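PDB 3OF7: guanine nucleotide exchange factor SRM1 from Saccharomyces cerevisiae, which promotes the exchange of GDP for GTP on the Ran-type GTPases GSP1 and GSP2, binds chromatin and controls RNA metabolism and nuclear transport. Local coordinates for residues 177-182 with 230-235; 211-216 with 264-269; 282-287 with 299-304; 226-231 with 247-252. All coordinates share one frame; numbering follows the deposited sequence. Where two conformers were deposited one is given.

Interaction 1 (177-182 with 230-235)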
loop_
_atom_site.group_PDB
_atom_site.type_symbol
_atom_site.label_atom_id
_atom_site.label_comp_id
_atom_site.label_asym_id
_atom_site.label_seq_id
_atom_site.Cartn_x
_atom_site.Cartn_y
_atom_site.Cartn_z
ATOM N N CYS A 177 4.903 -17.740 -3.347
ATOM C CA CYS A 177 5.647 -18.000 -2.136
ATOM C C CYS A 177 7.132 -17.968 -2.517
ATOM O O CYS A 177 7.476 -17.681 -3.668
ATOM C CB CYS A 177 5.254 -19.365 -1.572
ATOM S SG CYS A 177 5.499 -20.701 -2.747
ATOM N N ASN A 178 8.006 -18.278 -1.562
ATOM C CA ASN A 178 9.457 -18.172 -1.772
ATOM C C ASN A 178 9.969 -18.849 -3.049
ATOM O O ASN A 178 10.927 -18.370 -3.668
ATOM C CB ASN A 178 10.223 -18.716 -0.551
ATOM C CG ASN A 178 9.959 -17.917 0.722
ATOM O OD1 ASN A 178 9.422 -16.810 0.679
ATOM N ND2 ASN A 178 10.338 -18.486 1.866
ATOM N N GLU A 179 9.318 -19.941 -3.450
ATOM C CA GLU A 179 9.844 -20.824 -4.501
ATOM C C GLU A 179 9.017 -20.900 -5.790
ATOM O O GLU A 179 9.479 -21.462 -6.792
ATOM C CB GLU A 179 10.117 -22.238 -3.949
ATOM C CG GLU A 179 9.024 -22.817 -3.048
ATOM C CD GLU A 179 9.182 -22.422 -1.583
ATOM O OE1 GLU A 179 10.238 -22.724 -0.982
ATOM O OE2 GLU A 179 8.243 -21.812 -1.031
ATOM N N GLY A 180 7.813 -20.336 -5.781
ATOM C CA GLY A 180 7.001 -20.286 -6.992
ATOM C C GLY A 180 5.576 -19.875 -6.698
ATOM O O GLY A 180 5.323 -19.096 -5.779
ATOM N N ILE A 181 4.645 -20.404 -7.482
ATOM C CA ILE A 181 3.218 -20.140 -7.267
ATOM C C ILE A 181 2.688 -21.066 -6.171
ATOM O O ILE A 181 2.866 -22.290 -6.243
ATOM C CB ILE A 181 2.412 -20.283 -8.592
ATOM C CG1 ILE A 181 2.869 -19.208 -9.590
ATOM C CG2 ILE A 181 0.881 -20.193 -8.345
ATOM C CD1 ILE A 181 2.544 -19.501 -11.048
ATOM N N LEU A 182 2.079 -20.478 -5.139
ATOM C CA LEU A 182 1.368 -21.260 -4.128
ATOM C C LEU A 182 0.009 -21.648 -4.709
ATOM O O LEU A 182 -0.288 -22.836 -4.868
ATOM C CB LEU A 182 1.207 -20.497 -2.805
ATOM C CG LEU A 182 0.474 -21.186 -1.641
ATOM C CD1 LEU A 182 1.018 -22.606 -1.397
ATOM C CD2 LEU A 182 0.540 -20.361 -0.352
ATOM N N ASN A 230 -0.054 -16.665 1.167
ATOM C CA ASN A 230 1.163 -17.285 1.687
ATOM C C ASN A 230 1.334 -17.020 3.180
ATOM O O ASN A 230 0.931 -15.972 3.678
ATOM C CB ASN A 230 2.393 -16.806 0.909
ATOM C CG ASN A 230 3.636 -17.649 1.201
ATOM O OD1 ASN A 230 3.548 -18.865 1.358
ATOM N ND2 ASN A 230 4.796 -16.998 1.271
ATOM N N GLY A 231 1.915 -17.983 3.897
ATOM C CA GLY A 231 2.044 -17.883 5.342
ATOM C C GLY A 231 3.415 -18.217 5.894
ATOM O O GLY A 231 3.566 -18.417 7.098
ATOM N N GLN A 232 4.419 -18.252 5.020
ATOM C CA GLN A 232 5.775 -18.685 5.406
ATOM C C GLN A 232 6.463 -17.765 6.416
ATOM O O GLN A 232 7.428 -18.173 7.073
ATOM C CB GLN A 232 6.659 -18.843 4.169
ATOM C CG GLN A 232 6.172 -19.895 3.193
ATOM C CD GLN A 232 6.975 -19.922 1.903
ATOM O OE1 GLN A 232 7.070 -18.917 1.183
ATOM N NE2 GLN A 232 7.552 -21.083 1.594
ATOM N N GLN A 233 5.983 -16.527 6.520
ATOM C CA GLN A 233 6.539 -15.547 7.450
ATOM C C GLN A 233 5.602 -15.271 8.635
ATOM O O GLN A 233 5.738 -14.246 9.311
ATOM C CB GLN A 233 6.865 -14.229 6.722
ATOM C CG GLN A 233 8.020 -14.302 5.717
ATOM C CD GLN A 233 7.635 -14.959 4.398
ATOM O OE1 GLN A 233 6.521 -14.790 3.900
ATOM N NE2 GLN A 233 8.562 -15.707 3.825
ATOM N N ASN A 234 4.667 -16.188 8.887
ATOM C CA ASN A 234 3.674 -16.041 9.962
ATOM C C ASN A 234 2.714 -14.866 9.748
ATOM O O ASN A 234 2.100 -14.376 10.698
ATOM C CB ASN A 234 4.344 -15.943 11.341
ATOM C CG ASN A 234 4.220 -17.225 12.141
ATOM O OD1 ASN A 234 3.169 -17.514 12.720
ATOM N ND2 ASN A 234 5.298 -17.994 12.190
ATOM N N GLN A 235 2.569 -14.427 8.500
ATOM C CA GLN A 235 1.717 -13.267 8.212
ATOM C C GLN A 235 0.227 -13.573 8.400
ATOM O O GLN A 235 -0.580 -12.652 8.569
ATOM C CB GLN A 235 1.989 -12.669 6.822
ATOM C CG GLN A 235 1.865 -13.632 5.644
ATOM C CD GLN A 235 3.190 -14.303 5.317
ATOM O OE1 GLN A 235 3.682 -15.141 6.079
ATOM N NE2 GLN A 235 3.776 -13.940 4.180
#
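Gln-232 meets Asn-178 and Glu-179 with the two ends of its amide, and hydrogen bonds dominate the contact. OE1 of Gln-232 takes the backbone N of Asn-178 at 3.0 Å, a nearly straight bond (171°) lying in the carbonyl plane on a lone pair. The same oxygen accepts ND2 of Asn-230, also at 3.0 Å, so two donors grip it. On the other side of the amide, NE2 of Gln-232 gives a 2.8 Å bond to OE2 of Glu-179, which uses its syn lone pair; the carboxylate and amide planes stand 64° apart. Three bonds thus fix the rotation of this amide. A weak fourth link runs from NE2 of Gln-233 to OD1 of Asn-178 (3.4 Å).

In the seven-bladed RCC1 propeller this is a surface join between repeats 3 and 4: the tight turn ahead of strand 180-183 meets the loop after strand 225-229, which contains a type I turn at 231-234.

The remaining contacts are van der Waals, round the buried Asn-230. With CG anti to its backbone N (chi1 -167°), the Asn-230 amide is laid against Cys-177, whose CB is 3.4 Å from Asn-230 OD1. Leu-182 brings CD2 to 3.7 Å from Asn-230 CA, and Arg-245 supplies a further hydrogen bond to Asn-230 OD1.

Interaction 2 (211-216 with 264-269)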
loop_
_atom_site.group_PDB
_atom_site.type_symbol
_atom_site.label_atom_id
_atom_site.label_comp_id
_atom_site.label_asym_id
_atom_site.label_seq_id
_atom_site.Cartn_x
_atom_site.Cartn_y
_atom_site.Cartn_z
ATOM N N PRO A 211 -3.595 -5.234 1.743
ATOM C CA PRO A 211 -2.767 -6.132 0.939
ATOM C C PRO A 211 -1.306 -6.181 1.370
ATOM O O PRO A 211 -0.720 -5.161 1.738
ATOM C CB PRO A 211 -2.863 -5.540 -0.468
ATOM C CG PRO A 211 -3.117 -4.076 -0.248
ATOM C CD PRO A 211 -3.926 -3.986 1.022
ATOM N N GLY A 212 -0.726 -7.374 1.338
ATOM C CA GLY A 212 0.715 -7.509 1.532
ATOM C C GLY A 212 1.386 -7.834 0.217
ATOM O O GLY A 212 0.929 -7.407 -0.843
ATOM N N LYS A 213 2.460 -8.617 0.283
ATOM C CA LYS A 213 3.154 -9.076 -0.919
ATOM C C LYS A 213 2.443 -10.283 -1.529
ATOM O O LYS A 213 2.121 -10.287 -2.713
ATOM C CB LYS A 213 4.608 -9.430 -0.599
ATOM C CG LYS A 213 5.386 -10.025 -1.769
ATOM C CD LYS A 213 6.739 -10.564 -1.310
ATOM C CE LYS A 213 7.522 -11.148 -2.475
ATOM N NZ LYS A 213 8.057 -10.099 -3.392
ATOM N N ASP A 214 2.216 -11.312 -0.718
ATOM C CA ASP A 214 1.516 -12.516 -1.184
ATOM C C ASP A 214 0.504 -13.027 -0.157
ATOM O O ASP A 214 0.311 -14.239 0.019
ATOM C CB ASP A 214 2.515 -13.609 -1.604
ATOM C CG ASP A 214 3.082 -13.379 -2.998
ATOM O OD1 ASP A 214 2.299 -13.322 -3.972
ATOM O OD2 ASP A 214 4.328 -13.277 -3.120
ATOM N N HIS A 215 -0.134 -12.075 0.514
ATOM C CA HIS A 215 -1.250 -12.337 1.402
ATOM C C HIS A 215 -2.099 -11.078 1.430
ATOM O O HIS A 215 -1.635 -9.992 1.059
ATOM C CB HIS A 215 -0.758 -12.633 2.823
ATOM C CG HIS A 215 -0.186 -11.436 3.509
ATOM N ND1 HIS A 215 -0.929 -10.626 4.344
ATOM C CD2 HIS A 215 1.047 -10.883 3.449
ATOM C CE1 HIS A 215 -0.172 -9.638 4.782
ATOM N NE2 HIS A 215 1.031 -9.771 4.254
ATOM N N ILE A 216 -3.329 -11.220 1.901
ATOM C CA ILE A 216 -4.208 -10.084 2.090
ATOM C C ILE A 216 -4.969 -10.277 3.406
ATOM O O ILE A 216 -5.317 -11.411 3.776
ATOM C CB ILE A 216 -5.141 -9.877 0.845
ATOM C CG1 ILE A 216 -6.069 -8.658 1.030
ATOM C CG2 ILE A 216 -5.915 -11.171 0.515
ATOM C CD1 ILE A 216 -6.825 -8.266 -0.243
ATOM N N SER A 264 -0.921 -3.467 6.222
ATOM C CA SER A 264 0.027 -4.541 5.977
ATOM C C SER A 264 1.250 -4.042 5.221
ATOM O O SER A 264 1.125 -3.235 4.295
ATOM C CB SER A 264 -0.661 -5.662 5.193
ATOM O OG SER A 264 0.177 -6.800 5.113
ATOM N N GLY A 265 2.426 -4.495 5.652
ATOM C CA GLY A 265 3.628 -4.454 4.821
ATOM C C GLY A 265 3.664 -5.706 3.952
ATOM O O GLY A 265 2.644 -6.394 3.796
ATOM N N GLU A 266 4.828 -6.017 3.386
ATOM C CA GLU A 266 4.922 -7.159 2.484
ATOM C C GLU A 266 4.654 -8.484 3.209
ATOM O O GLU A 266 3.801 -9.271 2.783
ATOM C CB GLU A 266 6.267 -7.170 1.755
ATOM C CG GLU A 266 6.369 -6.021 0.759
ATOM C CD GLU A 266 7.480 -6.179 -0.264
ATOM O OE1 GLU A 266 8.169 -7.224 -0.285
ATOM O OE2 GLU A 266 7.654 -5.237 -1.064
ATOM N N ASN A 267 5.369 -8.697 4.308
ATOM C CA ASN A 267 5.286 -9.943 5.073
ATOM C C ASN A 267 5.064 -9.706 6.571
ATOM O O ASN A 267 5.268 -10.607 7.395
ATOM C CB ASN A 267 6.556 -10.773 4.846
ATOM C CG ASN A 267 6.739 -11.172 3.399
ATOM O OD1 ASN A 267 5.820 -11.695 2.759
ATOM N ND2 ASN A 267 7.934 -10.923 2.865
ATOM N N HIS A 268 4.657 -8.488 6.918
ATOM C CA HIS A 268 4.296 -8.154 8.297
ATOM C C HIS A 268 3.044 -7.294 8.288
ATOM O O HIS A 268 2.702 -6.697 7.256
ATOM C CB HIS A 268 5.445 -7.463 9.039
ATOM C CG HIS A 268 5.854 -6.148 8.450
ATOM N ND1 HIS A 268 5.709 -4.953 9.125
ATOM C CD2 HIS A 268 6.419 -5.840 7.259
ATOM C CE1 HIS A 268 6.162 -3.966 8.371
ATOM N NE2 HIS A 268 6.599 -4.478 7.235
ATOM N N CYS A 269 2.368 -7.223 9.431
ATOM C CA CYS A 269 1.013 -6.692 9.472
ATOM C C CYS A 269 0.762 -5.871 10.723
ATOM O O CYS A 269 1.465 -6.016 11.722
ATOM C CB CYS A 269 0.010 -7.846 9.427
ATOM S SG CYS A 269 0.279 -9.026 8.094
HETATM O O HOH W 1 -0.839 -2.497 2.038
HETATM O O HOH W 2 9.596 -7.580 -2.564
#
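Lys-213 and Glu-266 sit at equivalent hairpin turns of adjacent propeller blades and meet through both backbone and side chain. Along the lysine, CB packs 3.7 Å from Glu-266 CB and also lies near the Glu-266 carbonyl oxygen. In the conformer described, one of two, the extended chain takes CD past Glu-266 OE1 at 3.8 Å. A bend at chi4 (73°) sets NZ 4.2 Å from that OE1, beyond salt-bridge range; a water tentatively links them, accepting from NZ and donating to OE1. The salt bridge of NZ is to Asp-157, while Glu-266 OE2 bonds Ser-386.

On the backbone, N of Lys-213 donates to Glu-266 O at 2.9 Å and 168°, in the carbonyl plane on a lone pair. The His-215 imidazole turns its edge to the same Glu-266 O. Cys-269 SG approaches the ring obliquely, 4.3 Å from its centroid. Gly-212 CA makes a CA-H...O contact with Gly-265 O at 3.2 Å.

One direct hydrogen bond, supplemented by water, joins repeats 3 and 4 here; a second water may bridge Pro-211 O and Ser-264 O. With no direct salt bridge between them, the lysine and glutamate charges probably attract each other at longer range, each shared with another partner.

Interaction 3 (282-287 with 299-304)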
loop_
_atom_site.group_PDB
_atom_site.type_symbol
_atom_site.label_atom_id
_atom_site.label_comp_id
_atom_site.label_asym_id
_atom_site.label_seq_id
_atom_site.Cartn_x
_atom_site.Cartn_y
_atom_site.Cartn_z
ATOM N N GLY A 282 4.350 -11.051 12.114
ATOM C CA GLY A 282 4.956 -11.455 10.850
ATOM C C GLY A 282 6.447 -11.183 10.820
ATOM O O GLY A 282 7.123 -11.220 11.858
ATOM N N LEU A 283 6.961 -10.904 9.629
ATOM C CA LEU A 283 8.402 -10.810 9.422
ATOM C C LEU A 283 9.000 -9.632 10.186
ATOM O O LEU A 283 8.468 -8.522 10.133
ATOM C CB LEU A 283 8.707 -10.695 7.924
ATOM C CG LEU A 283 10.185 -10.628 7.522
ATOM C CD1 LEU A 283 10.910 -11.966 7.806
ATOM C CD2 LEU A 283 10.322 -10.201 6.068
ATOM N N ASN A 284 10.091 -9.877 10.910
ATOM C CA ASN A 284 10.655 -8.848 11.789
ATOM C C ASN A 284 12.182 -8.802 11.880
ATOM O O ASN A 284 12.730 -8.372 12.902
ATOM C CB ASN A 284 10.043 -8.952 13.195
ATOM C CG ASN A 284 10.241 -7.688 14.019
ATOM O OD1 ASN A 284 10.212 -6.582 13.490
ATOM N ND2 ASN A 284 10.432 -7.853 15.327
ATOM N N GLN A 285 12.881 -9.207 10.819
ATOM C CA GLN A 285 14.343 -9.298 10.916
ATOM C C GLN A 285 15.035 -7.931 10.923
ATOM O O GLN A 285 16.210 -7.840 11.304
ATOM C CB GLN A 285 14.952 -10.274 9.880
ATOM C CG GLN A 285 15.293 -9.691 8.500
ATOM C CD GLN A 285 14.093 -9.575 7.567
ATOM O OE1 GLN A 285 14.146 -10.008 6.409
ATOM N NE2 GLN A 285 13.023 -8.972 8.051
ATOM N N PHE A 286 14.311 -6.882 10.515
ATOM C CA PHE A 286 14.830 -5.512 10.626
ATOM C C PHE A 286 14.088 -4.664 11.666
ATOM O O PHE A 286 14.280 -3.446 11.738
ATOM C CB PHE A 286 14.815 -4.809 9.261
ATOM C CG PHE A 286 15.807 -5.362 8.284
ATOM C CD1 PHE A 286 17.133 -4.938 8.304
ATOM C CD2 PHE A 286 15.415 -6.315 7.345
ATOM C CE1 PHE A 286 18.066 -5.454 7.390
ATOM C CE2 PHE A 286 16.328 -6.839 6.427
ATOM C CZ PHE A 286 17.662 -6.410 6.453
ATOM N N GLY A 287 13.254 -5.304 12.479
ATOM C CA GLY A 287 12.490 -4.584 13.505
ATOM C C GLY A 287 11.361 -3.759 12.905
ATOM O O GLY A 287 10.867 -2.820 13.539
ATOM N N ALA A 299 13.936 -13.416 12.439
ATOM C CA ALA A 299 12.935 -13.170 13.478
ATOM C C ALA A 299 11.538 -13.070 12.879
ATOM O O ALA A 299 11.333 -12.384 11.876
ATOM C CB ALA A 299 13.264 -11.911 14.257
ATOM N N LEU A 300 10.598 -13.794 13.479
ATOM C CA LEU A 300 9.179 -13.650 13.160
ATOM C C LEU A 300 8.406 -13.375 14.433
ATOM O O LEU A 300 8.711 -13.933 15.492
ATOM C CB LEU A 300 8.613 -14.906 12.498
ATOM C CG LEU A 300 9.278 -15.481 11.248
ATOM C CD1 LEU A 300 8.661 -16.848 10.914
ATOM C CD2 LEU A 300 9.156 -14.524 10.069
ATOM N N VAL A 301 7.411 -12.505 14.328
ATOM C CA VAL A 301 6.504 -12.253 15.435
ATOM C C VAL A 301 5.284 -13.125 15.171
ATOM O O VAL A 301 4.554 -12.927 14.190
ATOM C CB VAL A 301 6.162 -10.745 15.564
ATOM C CG1 VAL A 301 5.194 -10.491 16.719
ATOM C CG2 VAL A 301 7.434 -9.944 15.770
ATOM N N THR A 302 5.099 -14.128 16.025
ATOM C CA THR A 302 4.038 -15.110 15.822
ATOM C C THR A 302 2.689 -14.611 16.343
ATOM O O THR A 302 1.724 -14.515 15.594
ATOM C CB THR A 302 4.398 -16.477 16.433
ATOM O OG1 THR A 302 4.741 -16.304 17.812
ATOM C CG2 THR A 302 5.583 -17.094 15.686
ATOM N N LYS A 303 2.621 -14.287 17.625
ATOM C CA LYS A 303 1.402 -13.696 18.163
ATOM C C LYS A 303 1.502 -12.181 18.095
ATOM O O LYS A 303 2.550 -11.621 18.412
ATOM C CB LYS A 303 1.147 -14.163 19.592
ATOM C CG LYS A 303 0.448 -15.515 19.664
ATOM N N PRO A 304 0.410 -11.508 17.685
ATOM C CA PRO A 304 0.437 -10.052 17.593
ATOM C C PRO A 304 0.954 -9.433 18.880
ATOM O O PRO A 304 0.548 -9.837 19.977
ATOM C CB PRO A 304 -1.029 -9.691 17.358
ATOM C CG PRO A 304 -1.582 -10.876 16.653
ATOM C CD PRO A 304 -0.904 -12.054 17.294
#
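Gly-282 and Val-301 form an antiparallel hydrogen-bonded pair in which both backbone groups of each residue are used. Gly-282 N donates to Val-301 O at 2.8 Å and 168°, in the carbonyl plane on a lone pair. The return bond, Val-301 N to Gly-282 O, has the same length and is straighter still (176°), although its donor is tilted from the carbonyl plane. Gly-282 O also receives a CA-H...O contact from Leu-300 CA. Two residues on, Asn-284 N reaches Ala-299 O at 3.0 Å, a more bent bond whose donor is clearly tilted from the carbonyl plane. The non-hydrogen-bonded pair between these links is Leu-283 with Leu-300; the backbone N of Leu-283 is instead probably hydrogen-bonded to Asn-267 O, in the turn between strands 259-264 and 268-273.

After the pairing, 284-287 closes as a type I turn, with Gly-287 N bonded to Asn-284 O. The Asn-284 side chain brings ND2 to 3.7 Å from Val-301 CG2, while OD1 accepts from the backbone N of Cys-289. On the face opposite Val-301, Leu-283 CD1 touches Leu-300 CD2 at 3.8 Å. The backbone angles of Gly-282, with positive phi, fit glycine at the corner the chain turns after strand 278-281.

The paired N-H and C=O groups are satisfied by main-chain partners, so backbone bonds close the base of the 288-298 loop, supplemented by Leu-283/Leu-300 and Asn-284/Val-301 packing.

Interaction 4 (226-231 with 247-252)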
loop_
_atom_site.group_PDB
_atom_site.type_symbol
_atom_site.label_atom_id
_atom_site.label_comp_id
_atom_site.label_asym_id
_atom_site.label_seq_id
_atom_site.Cartn_x
_atom_site.Cartn_y
_atom_site.Cartn_z
ATOM N N PHE A 226 -9.215 -11.374 9.188
ATOM C CA PHE A 226 -9.030 -12.597 8.428
ATOM C C PHE A 226 -7.804 -12.443 7.559
ATOM O O PHE A 226 -7.511 -11.341 7.088
ATOM C CB PHE A 226 -10.243 -12.860 7.538
ATOM C CG PHE A 226 -11.528 -12.959 8.303
ATOM C CD1 PHE A 226 -12.207 -11.813 8.697
ATOM C CD2 PHE A 226 -12.031 -14.201 8.672
ATOM C CE1 PHE A 226 -13.394 -11.905 9.426
ATOM C CE2 PHE A 226 -13.216 -14.302 9.403
ATOM C CZ PHE A 226 -13.897 -13.155 9.775
ATOM N N ALA A 227 -7.099 -13.544 7.341
ATOM C CA ALA A 227 -5.915 -13.520 6.485
ATOM C C ALA A 227 -6.007 -14.620 5.435
ATOM O O ALA A 227 -6.634 -15.667 5.668
ATOM C CB ALA A 227 -4.656 -13.642 7.325
ATOM N N TRP A 228 -5.406 -14.367 4.274
ATOM C CA TRP A 228 -5.476 -15.263 3.125
ATOM C C TRP A 228 -4.205 -15.124 2.285
ATOM O O TRP A 228 -3.802 -14.006 1.937
ATOM C CB TRP A 228 -6.718 -14.909 2.296
ATOM C CG TRP A 228 -6.993 -15.705 1.029
ATOM C CD1 TRP A 228 -6.656 -17.011 0.759
ATOM C CD2 TRP A 228 -7.733 -15.242 -0.107
ATOM N NE1 TRP A 228 -7.119 -17.372 -0.493
ATOM C CE2 TRP A 228 -7.785 -16.305 -1.042
ATOM C CE3 TRP A 228 -8.345 -14.021 -0.435
ATOM C CZ2 TRP A 228 -8.425 -16.183 -2.283
ATOM C CZ3 TRP A 228 -8.988 -13.903 -1.665
ATOM C CH2 TRP A 228 -9.014 -14.974 -2.580
ATOM N N GLY A 229 -3.580 -16.257 1.964
ATOM C CA GLY A 229 -2.442 -16.279 1.044
ATOM C C GLY A 229 -1.257 -17.050 1.591
ATOM O O GLY A 229 -1.426 -17.983 2.389
ATOM N N ASN A 230 -0.054 -16.665 1.167
ATOM C CA ASN A 230 1.163 -17.285 1.687
ATOM C C ASN A 230 1.334 -17.020 3.180
ATOM O O ASN A 230 0.931 -15.972 3.678
ATOM C CB ASN A 230 2.393 -16.806 0.909
ATOM C CG ASN A 230 3.636 -17.649 1.201
ATOM O OD1 ASN A 230 3.548 -18.865 1.358
ATOM N ND2 ASN A 230 4.796 -16.998 1.271
ATOM N N GLY A 231 1.915 -17.983 3.897
ATOM C CA GLY A 231 2.044 -17.883 5.342
ATOM C C GLY A 231 3.415 -18.217 5.894
ATOM O O GLY A 231 3.566 -18.417 7.098
ATOM N N LYS A 247 -4.859 -26.775 1.581
ATOM C CA LYS A 247 -6.113 -27.135 2.258
ATOM C C LYS A 247 -6.731 -25.937 2.973
ATOM O O LYS A 247 -7.957 -25.826 3.057
ATOM C CB LYS A 247 -5.892 -28.287 3.246
ATOM C CG LYS A 247 -5.729 -29.662 2.589
ATOM C CD LYS A 247 -5.262 -30.710 3.625
ATOM C CE LYS A 247 -4.880 -32.032 2.951
ATOM N NZ LYS A 247 -4.255 -32.997 3.911
ATOM N N THR A 248 -5.877 -25.034 3.466
ATOM C CA THR A 248 -6.332 -23.892 4.258
ATOM C C THR A 248 -6.123 -22.537 3.553
ATOM O O THR A 248 -6.124 -21.499 4.206
ATOM C CB THR A 248 -5.669 -23.852 5.655
ATOM O OG1 THR A 248 -4.268 -23.562 5.527
ATOM C CG2 THR A 248 -5.863 -25.183 6.414
ATOM N N LEU A 249 -5.960 -22.565 2.233
ATOM C CA LEU A 249 -5.753 -21.346 1.438
ATOM C C LEU A 249 -7.091 -20.652 1.144
ATOM O O LEU A 249 -7.584 -20.660 0.012
ATOM C CB LEU A 249 -4.967 -21.654 0.152
ATOM C CG LEU A 249 -4.499 -20.495 -0.744
ATOM C CD1 LEU A 249 -3.458 -19.631 -0.017
ATOM C CD2 LEU A 249 -3.922 -21.022 -2.043
ATOM N N ASP A 250 -7.665 -20.077 2.196
ATOM C CA ASP A 250 -8.899 -19.280 2.123
ATOM C C ASP A 250 -8.944 -18.369 3.349
ATOM O O ASP A 250 -8.314 -18.682 4.367
ATOM C CB ASP A 250 -10.155 -20.166 2.036
ATOM C CG ASP A 250 -10.280 -21.126 3.198
ATOM O OD1 ASP A 250 -9.681 -22.216 3.129
ATOM O OD2 ASP A 250 -10.974 -20.790 4.180
ATOM N N PRO A 251 -9.679 -17.237 3.273
ATOM C CA PRO A 251 -9.586 -16.271 4.379
ATOM C C PRO A 251 -10.068 -16.859 5.699
ATOM O O PRO A 251 -11.158 -17.422 5.755
ATOM C CB PRO A 251 -10.497 -15.112 3.925
ATOM C CG PRO A 251 -10.533 -15.231 2.433
ATOM C CD PRO A 251 -10.515 -16.725 2.175
ATOM N N ARG A 252 -9.246 -16.728 6.737
ATOM C CA ARG A 252 -9.505 -17.340 8.033
ATOM C C ARG A 252 -9.082 -16.418 9.163
ATOM O O ARG A 252 -8.056 -15.740 9.056
ATOM C CB ARG A 252 -8.749 -18.674 8.148
ATOM C CG ARG A 252 -9.362 -19.804 7.336
ATOM C CD ARG A 252 -8.420 -20.991 7.236
ATOM N NE ARG A 252 -8.927 -21.990 6.303
ATOM C CZ ARG A 252 -9.235 -23.242 6.629
ATOM N NH1 ARG A 252 -9.068 -23.670 7.873
ATOM N NH2 ARG A 252 -9.691 -24.067 5.699
HETATM O O HOH W 3 -5.934 -18.390 5.509
HETATM O O HOH W 4 -4.331 -18.692 3.273
#
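Trp-228 and Pro-251 lie side by side and point the same way, so that the proline ring covers one face of the indole. Pro-251 CD stands 3.9 Å from the centroid of the five-membered ring and only 15° off its normal, which is a CH-pi contact. Pro-251 CG continues the cover, 3.8 Å from Trp-228 CD2. A chi1 of 179° swings the indole alongside the proline, and its NE1 makes a weak bond to Leu-249 O (3.4 Å). Leu-249 folds through an inverse gamma turn and sends CD1 to 3.6 Å from Gly-229 O.

At the other end, Phe-226 packs CB against Pro-251 CB, its ring meeting the Arg-252 backbone obliquely. Ala-227 and Arg-252 between them form an antiparallel hydrogen-bonded pair: Ala-227 N donates to Arg-252 O at 2.9 Å, and Arg-252 N returns to Ala-227 O at 3.0 Å. A water lies within hydrogen-bonding distance of Ala-227 O and Asp-250 O. Arg-252 stretches back to Asp-250, NH2 bridging to OD1 at 3.2 Å within the guanidinium plane, while Thr-248 CB sits over a guanidinium face; Asp-250 OD1 also bonds Gln-186.

The contact joins strand 225-229 to the outer strand 252-253 of one blade. Phe-175 and Phe-184 of the preceding repeat meet the Trp-228 indole edge-to-face, and Phe-218 of strand 215-220 packs on both Trp-228 and Pro-251.

Interactions 1 and 4 share Asn-230, whose backbone N lies 2.7 Å from Asp-214 O of interaction 2 in a probable hydrogen bond. Interaction 4, within a single blade, is nested in the loop that interaction 2 closes, and Ile-216 N to Trp-228 O (2.8 Å) ties their neighbouring strands. Interactions 1 and 2, with centres 11 Å apart, join repeats 3 and 4 at the surface and nearer the propeller centre respectively. Interaction 3 carries the series into repeat 5: Leu-283 N is 2.8 Å from Asn-267 O of interaction 2, and Leu-300 CD2 packs 3.5 Å from Gln-233 O of interaction 1. Interactions 3 and 4 do not touch, their nearest atoms being about 7 Å apart.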